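Local coordinates for periplasmic binding protein (Mycobacterium smegmatis, PDB 4MDY), which probably binds a ferric iron complex outside the cell membrane and delivers it to an ABC transporter for uptake, at residues S173-L178 and G226-I231. Residues are numbered along the deposited sequence; the frame is centred on the assembly and turned at random.
Sequences SGKKAL and GADVLI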
loop_
_atom_site.group_PDB
_atom_site.type_symbol
_atom_site.label_atom_id
_atom_site.label_comp_id
_atom_site.label_asym_id
_atom_site.label_seq_id
_atom_site.Cartn_x
_atom_site.Cartn_y
_atom_site.Cartn_z
ATOM N N SER A 173 2.636 -22.319 -8.923
ATOM C CA SER A 173 1.267 -22.811 -9.076
ATOM C C SER A 173 0.898 -23.808 -7.984
ATOM O O SER A 173 1.635 -24.753 -7.717
ATOM C CB SER A 173 1.071 -23.463 -10.447
ATOM O OG SER A 173 -0.299 -23.754 -10.666
ATOM N N GLY A 174 -0.243 -23.572 -7.346
ATOM C CA GLY A 174 -0.739 -24.446 -6.295
ATOM C C GLY A 174 -0.005 -24.388 -4.964
ATOM O O GLY A 174 -0.280 -25.196 -4.080
ATOM N N LYS A 175 0.918 -23.442 -4.801
ATOM C CA LYS A 175 1.642 -23.313 -3.544
ATOM C C LYS A 175 0.915 -22.328 -2.630
ATOM O O LYS A 175 0.574 -21.214 -3.035
ATOM C CB LYS A 175 3.083 -22.873 -3.778
ATOM C CG LYS A 175 3.907 -23.845 -4.613
ATOM C CD LYS A 175 3.948 -25.237 -4.003
ATOM C CE LYS A 175 5.065 -26.085 -4.590
ATOM N NZ LYS A 175 4.984 -26.187 -6.071
ATOM N N LYS A 176 0.696 -22.752 -1.392
ATOM C CA LYS A 176 -0.112 -22.006 -0.442
ATOM C C LYS A 176 0.729 -20.995 0.320
ATOM O O LYS A 176 1.757 -21.334 0.900
ATOM C CB LYS A 176 -0.817 -22.977 0.503
ATOM C CG LYS A 176 -1.697 -23.959 -0.263
ATOM C CD LYS A 176 -2.245 -25.060 0.612
ATOM C CE LYS A 176 -3.017 -26.069 -0.223
ATOM N NZ LYS A 176 -3.636 -27.113 0.636
ATOM N N ALA A 177 0.279 -19.745 0.291
ATOM C CA ALA A 177 1.030 -18.618 0.829
ATOM C C ALA A 177 0.212 -17.912 1.893
ATOM O O ALA A 177 -1.018 -17.820 1.787
ATOM C CB ALA A 177 1.382 -17.641 -0.282
ATOM N N LEU A 178 0.912 -17.440 2.924
ATOM C CA LEU A 178 0.359 -16.524 3.912
ATOM C C LEU A 178 1.238 -15.283 3.965
ATOM O O LEU A 178 2.468 -15.370 3.857
ATOM C CB LEU A 178 0.293 -17.170 5.300
ATOM C CG LEU A 178 -0.754 -18.265 5.538
ATOM C CD1 LEU A 178 -0.484 -18.970 6.859
ATOM C CD2 LEU A 178 -2.163 -17.693 5.528
ATOM N N GLY A 226 -0.303 -25.084 7.625
ATOM C CA GLY A 226 -1.066 -25.325 6.395
ATOM C C GLY A 226 -0.489 -24.681 5.138
ATOM O O GLY A 226 -0.978 -24.941 4.035
ATOM N N ALA A 227 0.541 -23.845 5.294
ATOM C CA ALA A 227 1.114 -23.085 4.177
ATOM C C ALA A 227 2.441 -23.666 3.701
ATOM O O ALA A 227 3.185 -24.277 4.479
ATOM C CB ALA A 227 1.296 -21.625 4.568
ATOM N N ASP A 228 2.715 -23.475 2.412
ATOM C CA ASP A 228 3.982 -23.863 1.795
ATOM C C ASP A 228 5.062 -22.782 1.948
ATOM O O ASP A 228 6.252 -23.084 1.926
ATOM C CB ASP A 228 3.763 -24.159 0.314
ATOM C CG ASP A 228 2.842 -25.342 0.097
ATOM O OD1 ASP A 228 3.094 -26.404 0.713
ATOM O OD2 ASP A 228 1.862 -25.211 -0.670
ATOM N N VAL A 229 4.637 -21.529 2.084
ATOM C CA VAL A 229 5.546 -20.409 2.274
ATOM C C VAL A 229 4.874 -19.356 3.156
ATOM O O VAL A 229 3.688 -19.068 2.992
ATOM C CB VAL A 229 5.993 -19.796 0.916
ATOM C CG1 VAL A 229 4.801 -19.328 0.088
ATOM C CG2 VAL A 229 6.972 -18.645 1.119
ATOM N N LEU A 230 5.632 -18.819 4.110
ATOM C CA LEU A 230 5.173 -17.714 4.950
ATOM C C LEU A 230 6.000 -16.489 4.612
ATOM O O LEU A 230 7.229 -16.542 4.608
ATOM C CB LEU A 230 5.338 -18.029 6.441
ATOM C CG LEU A 230 4.733 -19.330 6.953
ATOM C CD1 LEU A 230 5.000 -19.451 8.445
ATOM C CD2 LEU A 230 3.242 -19.404 6.667
ATOM N N ILE A 231 5.313 -15.388 4.335
ATOM C CA ILE A 231 5.953 -14.125 4.019
ATOM C C ILE A 231 5.726 -13.214 5.207
ATOM O O ILE A 231 4.624 -12.740 5.426
ATOM C CB ILE A 231 5.362 -13.511 2.728
ATOM C CG1 ILE A 231 5.430 -14.525 1.579
ATOM C CG2 ILE A 231 6.094 -12.231 2.358
ATOM C CD1 ILE A 231 4.569 -14.169 0.387
HETATM O O HOH W 1 -3.380 -26.101 3.931
#
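Two neighbouring parallel strands of the parallel sheet in the C-terminal lobe of this solute-binding protein, 176-181 and 229-233, begin side by side here, Ala-177 paired with Val-229 and Leu-178 with Leu-230. The hydrogen-bond ladder runs from Val-229 N to Lys-176 O, from Leu-178 N to Val-229 O (3.2 Å) and from Ile-231 N to Leu-178 O (2.9 Å). At its start Lys-176 O takes a second, more bent hydrogen bond from Asp-228 N, tilted 24° from the carbonyl plane, and two donors thus grip one carbonyl. On one face Ala-177 CB meets Val-229 CG1 at 3.8 Å, and Val-229 also packs against Leu-290, Val-293 and Leu-294 of helix 279-294. On the other face Leu-178 and Leu-230 lie alongside, pointing the same way, and Leu-178 CD1 rests on both Leu-230 CD2 and Ala-227 CB; Leu-209, from a loop, touches both Leu-178 and Ala-227. The lysine ammonium groups do not reach the Asp-228 carboxylate: Lys-175 NZ is hydrogen-bonded to Gln-171 O, and a water donates to Gly-226 O while weakly accepting from Lys-176 NZ. With CG beside its own backbone N (chi1 -64°), Asp-228 instead offers the anti side of OD2 to Lys-176 N, 2.8 Å away in an almost straight hydrogen bond (177°).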